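Local coordinates for lambda phage protein with carbohydrate-binding module (Shewanella oneidensis, PDB 2A5Z), which is of unknown function but binds magnesium and has a jelly-roll fold with a carbohydrate-binding module, so may bind carbohydrate, at residues F49-D54 with N66-L71; Y53-H58 with I244-I249. All blocks are in the same frame, centred on the assembly; numbering follows the deposited sequence.

Contact 1 of 2, residues F49-D54 with N66-L71; sequences FYASYD and NNISLL. With MG (magnesium ion), chain F.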
loop_
_atom_site.group_PDB
_atom_site.type_symbol
_atom_site.label_atom_id
_atom_site.label_comp_id
_atom_site.label_asym_id
_atom_site.label_seq_id
_atom_site.Cartn_x
_atom_site.Cartn_y
_atom_site.Cartn_z
ATOM N N PHE C 49 8.577 6.685 -14.104
ATOM C CA PHE C 49 8.141 6.454 -12.740
ATOM C C PHE C 49 7.065 7.454 -12.362
ATOM O O PHE C 49 7.201 8.641 -12.641
ATOM C CB PHE C 49 9.299 6.538 -11.736
ATOM C CG PHE C 49 8.856 6.391 -10.304
ATOM C CD1 PHE C 49 8.766 5.134 -9.716
ATOM C CD2 PHE C 49 8.498 7.513 -9.551
ATOM C CE1 PHE C 49 8.339 4.988 -8.397
ATOM C CE2 PHE C 49 8.065 7.379 -8.236
ATOM C CZ PHE C 49 7.985 6.111 -7.658
ATOM N N TYR C 50 6.007 6.960 -11.722
ATOM C CA TYR C 50 4.951 7.807 -11.192
ATOM C C TYR C 50 4.509 7.341 -9.803
ATOM O O TYR C 50 4.353 6.144 -9.570
ATOM C CB TYR C 50 3.741 7.825 -12.139
ATOM C CG TYR C 50 2.743 8.881 -11.750
ATOM C CD1 TYR C 50 2.864 10.185 -12.236
ATOM C CD2 TYR C 50 1.704 8.597 -10.865
ATOM C CE1 TYR C 50 1.959 11.179 -11.863
ATOM C CE2 TYR C 50 0.797 9.593 -10.475
ATOM C CZ TYR C 50 0.938 10.870 -10.979
ATOM O OH TYR C 50 0.051 11.847 -10.615
ATOM N N ALA C 51 4.312 8.294 -8.892
ATOM C CA ALA C 51 3.696 8.027 -7.591
ATOM C C ALA C 51 2.955 9.270 -7.104
ATOM O O ALA C 51 3.390 10.393 -7.347
ATOM C CB ALA C 51 4.740 7.591 -6.560
ATOM N N SER C 52 1.825 9.068 -6.438
ATOM C CA SER C 52 1.090 10.180 -5.850
ATOM C C SER C 52 0.323 9.717 -4.623
ATOM O O SER C 52 -0.018 8.539 -4.501
ATOM C CB SER C 52 0.136 10.801 -6.874
ATOM O OG SER C 52 -0.929 9.920 -7.153
ATOM N N TYR C 53 0.078 10.642 -3.706
ATOM C CA TYR C 53 -0.773 10.358 -2.560
ATOM C C TYR C 53 -1.655 11.570 -2.245
ATOM O O TYR C 53 -1.191 12.703 -2.277
ATOM C CB TYR C 53 0.045 9.891 -1.348
ATOM C CG TYR C 53 -0.834 9.554 -0.163
ATOM C CD1 TYR C 53 -1.861 8.607 -0.282
ATOM C CD2 TYR C 53 -0.670 10.207 1.061
ATOM C CE1 TYR C 53 -2.692 8.314 0.791
ATOM C CE2 TYR C 53 -1.493 9.915 2.139
ATOM C CZ TYR C 53 -2.498 8.965 1.989
ATOM O OH TYR C 53 -3.319 8.685 3.040
ATOM N N ASP C 54 -2.935 11.310 -1.968
ATOM C CA ASP C 54 -3.951 12.353 -1.833
ATOM C C ASP C 54 -4.442 12.534 -0.388
ATOM O O ASP C 54 -5.437 13.207 -0.157
ATOM C CB ASP C 54 -5.145 12.046 -2.762
ATOM C CG ASP C 54 -5.831 13.302 -3.301
ATOM O OD1 ASP C 54 -5.510 14.422 -2.866
ATOM O OD2 ASP C 54 -6.706 13.182 -4.190
ATOM N N ASN C 66 1.510 4.365 -1.657
ATOM C CA ASN C 66 1.850 4.505 -3.083
ATOM C C ASN C 66 3.324 4.867 -3.347
ATOM O O ASN C 66 3.614 5.793 -4.112
ATOM C CB ASN C 66 0.909 5.513 -3.764
ATOM C CG ASN C 66 -0.555 5.244 -3.464
ATOM O OD1 ASN C 66 -0.950 4.101 -3.237
ATOM N ND2 ASN C 66 -1.372 6.302 -3.463
ATOM N N ASN C 67 4.231 4.129 -2.704
ATOM C CA ASN C 67 5.703 4.308 -2.815
ATOM C C ASN C 67 6.312 5.437 -1.970
ATOM O O ASN C 67 7.537 5.511 -1.829
ATOM C CB ASN C 67 6.163 4.470 -4.282
ATOM C CG ASN C 67 5.862 3.242 -5.145
ATOM O OD1 ASN C 67 5.714 2.127 -4.635
ATOM N ND2 ASN C 67 5.772 3.450 -6.464
ATOM N N ILE C 68 5.459 6.303 -1.423
ATOM C CA ILE C 68 5.882 7.549 -0.772
ATOM C C ILE C 68 5.983 7.352 0.732
ATOM O O ILE C 68 5.048 6.837 1.348
ATOM C CB ILE C 68 4.904 8.716 -1.101
ATOM C CG1 ILE C 68 4.911 9.005 -2.608
ATOM C CG2 ILE C 68 5.248 10.003 -0.312
ATOM C CD1 ILE C 68 3.566 9.501 -3.130
ATOM N N SER C 69 7.123 7.757 1.301
ATOM C CA SER C 69 7.355 7.710 2.748
ATOM C C SER C 69 6.543 8.792 3.435
ATOM O O SER C 69 6.483 9.913 2.948
ATOM C CB SER C 69 8.840 7.941 3.064
ATOM O OG SER C 69 9.666 7.065 2.319
ATOM N N LEU C 70 5.913 8.451 4.559
ATOM C CA LEU C 70 5.113 9.413 5.313
ATOM C C LEU C 70 5.628 9.406 6.737
ATOM O O LEU C 70 5.222 8.595 7.563
ATOM C CB LEU C 70 3.623 9.079 5.234
ATOM C CG LEU C 70 3.032 9.000 3.820
ATOM C CD1 LEU C 70 1.677 8.330 3.853
ATOM C CD2 LEU C 70 2.962 10.393 3.164
ATOM N N LEU C 71 6.550 10.319 7.001
ATOM C CA LEU C 71 7.425 10.190 8.154
ATOM C C LEU C 71 7.133 11.234 9.202
ATOM O O LEU C 71 7.212 12.434 8.934
ATOM C CB LEU C 71 8.889 10.265 7.702
ATOM C CG LEU C 71 9.302 9.205 6.671
ATOM C CD1 LEU C 71 10.731 9.411 6.188
ATOM C CD2 LEU C 71 9.140 7.827 7.265
HETATM MG MG MG F . -5.764 15.222 -0.873
#
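The carboxamide of Asn66 reaches across to strand 48-53, an edge strand of the six-stranded sheet, and donates from ND2 to the backbone O of Ser52 at 2.8 Å. The bond is nearly straight (158° at the hydrogen), and the acceptor lies close to the plane of the Asn66 amide. With CG anti to its own carbonyl carbon (chi1 -49°), the side chain of Asn66 extends to this carbonyl, and its ND2 also comes to the edge of the Tyr53 ring, 4.0 Å from CD1, the amide and ring planes 73° apart. Asn67 turns the other way along strand 49-53: its ND2 rests against the Phe49 ring, 3.6 Å from CE1, while it donates its hydrogen bond to Thr42 O. Here amide and ring run alongside each other, pointing opposite ways. Ile68 CD1 lies against the backbone at Ser52 and Tyr53, 3.6 Å from Ser52 C, and also touches Ala51 CB and Tyr53 CB. Farther along, Leu70 CD1 meets Tyr53 CE2 at 3.9 Å, the side chains crossing at about a right angle. The strand axes come no closer than 8.6 Å, and side chains of 66-71 pack on side chains and backbone of 49-53, as where two sheets face each other in a jelly-roll.

Contact 2 of 2, residues Y53-H58 with I244-I249; sequences YDFMMH and ISIDLI. With MG (magnesium ion), chain F.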
loop_
_atom_site.group_PDB
_atom_site.type_symbol
_atom_site.label_atom_id
_atom_site.label_comp_id
_atom_site.label_asym_id
_atom_site.label_seq_id
_atom_site.Cartn_x
_atom_site.Cartn_y
_atom_site.Cartn_z
ATOM N N TYR C 53 0.078 10.642 -3.706
ATOM C CA TYR C 53 -0.773 10.358 -2.560
ATOM C C TYR C 53 -1.655 11.570 -2.245
ATOM O O TYR C 53 -1.191 12.703 -2.277
ATOM C CB TYR C 53 0.045 9.891 -1.348
ATOM C CG TYR C 53 -0.834 9.554 -0.163
ATOM C CD1 TYR C 53 -1.861 8.607 -0.282
ATOM C CD2 TYR C 53 -0.670 10.207 1.061
ATOM C CE1 TYR C 53 -2.692 8.314 0.791
ATOM C CE2 TYR C 53 -1.493 9.915 2.139
ATOM C CZ TYR C 53 -2.498 8.965 1.989
ATOM O OH TYR C 53 -3.319 8.685 3.040
ATOM N N ASP C 54 -2.935 11.310 -1.968
ATOM C CA ASP C 54 -3.951 12.353 -1.833
ATOM C C ASP C 54 -4.442 12.534 -0.388
ATOM O O ASP C 54 -5.437 13.207 -0.157
ATOM C CB ASP C 54 -5.145 12.046 -2.762
ATOM C CG ASP C 54 -5.831 13.302 -3.301
ATOM O OD1 ASP C 54 -5.510 14.422 -2.866
ATOM O OD2 ASP C 54 -6.706 13.182 -4.190
ATOM N N PHE C 55 -3.768 11.901 0.567
ATOM C CA PHE C 55 -4.002 12.143 2.002
ATOM C C PHE C 55 -5.443 11.956 2.478
ATOM O O PHE C 55 -5.969 12.781 3.216
ATOM C CB PHE C 55 -3.424 13.512 2.412
ATOM C CG PHE C 55 -1.935 13.575 2.291
ATOM C CD1 PHE C 55 -1.123 13.256 3.377
ATOM C CD2 PHE C 55 -1.338 13.900 1.071
ATOM C CE1 PHE C 55 0.266 13.288 3.262
ATOM C CE2 PHE C 55 0.043 13.932 0.938
ATOM C CZ PHE C 55 0.854 13.626 2.034
HETATM N N MSE C 56 -6.062 10.849 2.069
HETATM C CA MSE C 56 -7.419 10.509 2.503
HETATM C C MSE C 56 -7.456 9.400 3.556
HETATM O O MSE C 56 -8.482 9.206 4.204
HETATM C CB MSE C 56 -8.317 10.154 1.296
HETATM C CG MSE C 56 -8.198 8.701 0.797
HETATM SE SE MSE C 56 -6.683 8.294 -0.103
HETATM C CE MSE C 56 -7.112 8.854 -1.737
HETATM N N MSE C 57 -6.343 8.678 3.720
HETATM C CA MSE C 57 -6.283 7.533 4.637
HETATM C C MSE C 57 -6.181 7.964 6.102
HETATM O O MSE C 57 -5.616 9.018 6.422
HETATM C CB MSE C 57 -5.105 6.594 4.309
HETATM C CG MSE C 57 -5.027 6.076 2.866
HETATM SE SE MSE C 57 -3.574 5.003 2.578
HETATM C CE MSE C 57 -3.917 3.740 3.798
ATOM N N HIS C 58 -6.757 7.142 6.978
ATOM C CA HIS C 58 -6.556 7.221 8.427
ATOM C C HIS C 58 -5.038 7.193 8.655
ATOM O O HIS C 58 -4.352 6.307 8.134
ATOM C CB HIS C 58 -7.257 6.009 9.057
ATOM C CG HIS C 58 -7.222 5.960 10.555
ATOM N ND1 HIS C 58 -7.684 6.987 11.352
ATOM C CD2 HIS C 58 -6.843 4.970 11.400
ATOM C CE1 HIS C 58 -7.566 6.641 12.624
ATOM N NE2 HIS C 58 -7.063 5.420 12.679
ATOM N N ILE C 244 2.222 23.610 7.845
ATOM C CA ILE C 244 1.558 23.629 6.548
ATOM C C ILE C 244 0.773 22.318 6.308
ATOM O O ILE C 244 1.291 21.230 6.531
ATOM C CB ILE C 244 2.568 24.029 5.421
ATOM C CG1 ILE C 244 2.858 25.546 5.529
ATOM C CG2 ILE C 244 2.061 23.628 4.031
ATOM C CD1 ILE C 244 3.858 26.120 4.517
ATOM N N SER C 245 -0.490 22.443 5.899
ATOM C CA SER C 245 -1.343 21.288 5.600
ATOM C C SER C 245 -1.053 20.758 4.207
ATOM O O SER C 245 -0.687 21.520 3.324
ATOM C CB SER C 245 -2.823 21.668 5.702
ATOM O OG SER C 245 -3.122 22.212 6.977
ATOM N N ILE C 246 -1.216 19.453 4.005
ATOM C CA ILE C 246 -0.983 18.857 2.676
ATOM C C ILE C 246 -2.211 18.101 2.146
ATOM O O ILE C 246 -2.823 17.287 2.854
ATOM C CB ILE C 246 0.330 18.012 2.606
ATOM C CG1 ILE C 246 0.589 17.501 1.170
ATOM C CG2 ILE C 246 0.337 16.896 3.675
ATOM C CD1 ILE C 246 2.032 17.096 0.889
ATOM N N ASP C 247 -2.556 18.423 0.899
ATOM C CA ASP C 247 -3.655 17.814 0.163
ATOM C C ASP C 247 -3.111 16.672 -0.708
ATOM O O ASP C 247 -3.642 15.574 -0.713
ATOM C CB ASP C 247 -4.314 18.893 -0.719
ATOM C CG ASP C 247 -5.386 18.348 -1.665
ATOM O OD1 ASP C 247 -5.999 17.315 -1.362
ATOM O OD2 ASP C 247 -5.639 18.974 -2.721
ATOM N N LEU C 248 -2.018 16.931 -1.415
ATOM C CA LEU C 248 -1.629 16.081 -2.527
ATOM C C LEU C 248 -0.156 16.272 -2.861
ATOM O O LEU C 248 0.342 17.401 -2.874
ATOM C CB LEU C 248 -2.504 16.427 -3.747
ATOM C CG LEU C 248 -2.287 15.847 -5.150
ATOM C CD1 LEU C 248 -2.313 14.335 -5.128
ATOM C CD2 LEU C 248 -3.354 16.378 -6.095
ATOM N N ILE C 249 0.527 15.161 -3.124
ATOM C CA ILE C 249 1.894 15.188 -3.626
ATOM C C ILE C 249 1.988 14.248 -4.828
ATOM O O ILE C 249 1.314 13.223 -4.859
ATOM C CB ILE C 249 2.938 14.839 -2.505
ATOM C CG1 ILE C 249 4.374 15.128 -2.974
ATOM C CG2 ILE C 249 2.752 13.401 -1.973
ATOM C CD1 ILE C 249 5.411 15.155 -1.845
HETATM MG MG MG F . -5.764 15.222 -0.873
#
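Tyr53 and Ile249 form an antiparallel hydrogen-bonded pair at the end of strand 48-53, an edge strand of the jelly-roll, with Tyr53 N to Ile249 O and Ile249 N to Tyr53 O both at 3.1 Å. Two residues before Ile249 the chain turns a corner at Asp247, where Asp247 and Leu248 both face Tyr123 in a classic beta bulge. The tight part lies around the ring of Phe55. Ile246 CG2 sits over one face, 3.7 Å from the ring centroid and 16° off its normal, in a CH-pi contact, while Tyr53 CD2 covers the opposite face. Asp247 O comes to the ring edge, 3.4 Å from Phe55 CD2, and Ile249 CG2 also approaches near the ring plane. Phe55 CG is anti to its carbonyl carbon (chi1 -65°), which lays the ring against the corner. The contact is loose beyond Phe55: the chain from Met56 to the partly exposed His58 leaves 244-249 altogether and packs on the second subunit. Phe88 and Gly89 complete the magnesium site through their carbonyls, Arg259 of the second subunit bridges to OD2 of both Asp54 and Asp247, and Asp247 OD2 is also hydrogen-bonded to His87 ND1. Asp54 and Asp247 each chelate the ion with backbone O and OD1, all four bonds at 2.2 Å, bringing Asp54 O within 3.0 Å of Asp247 O.

From the N terminus, strand 48-53 enters both contacts and ends at Tyr53, followed by Asp54; both residues are shared. Contact 1 closes a short loop: 11 residues separate its segments, and the chain returns with 66-71 to lay the start of strand 68-73 against strand 48-53. Contact 2 spans far more, 185 residues, and brings strand 245-254 back beside strand 48-53 in the six-stranded sheet. The two closures cross: 66-71 falls in the chain spanned by contact 2, but 49-52 precedes it. Ile68 CD1 and Ile249 CG2, 4.1 Å apart, join the two large sheets, while the magnesium ion ties the end of 48-53 to the corner of 245-254.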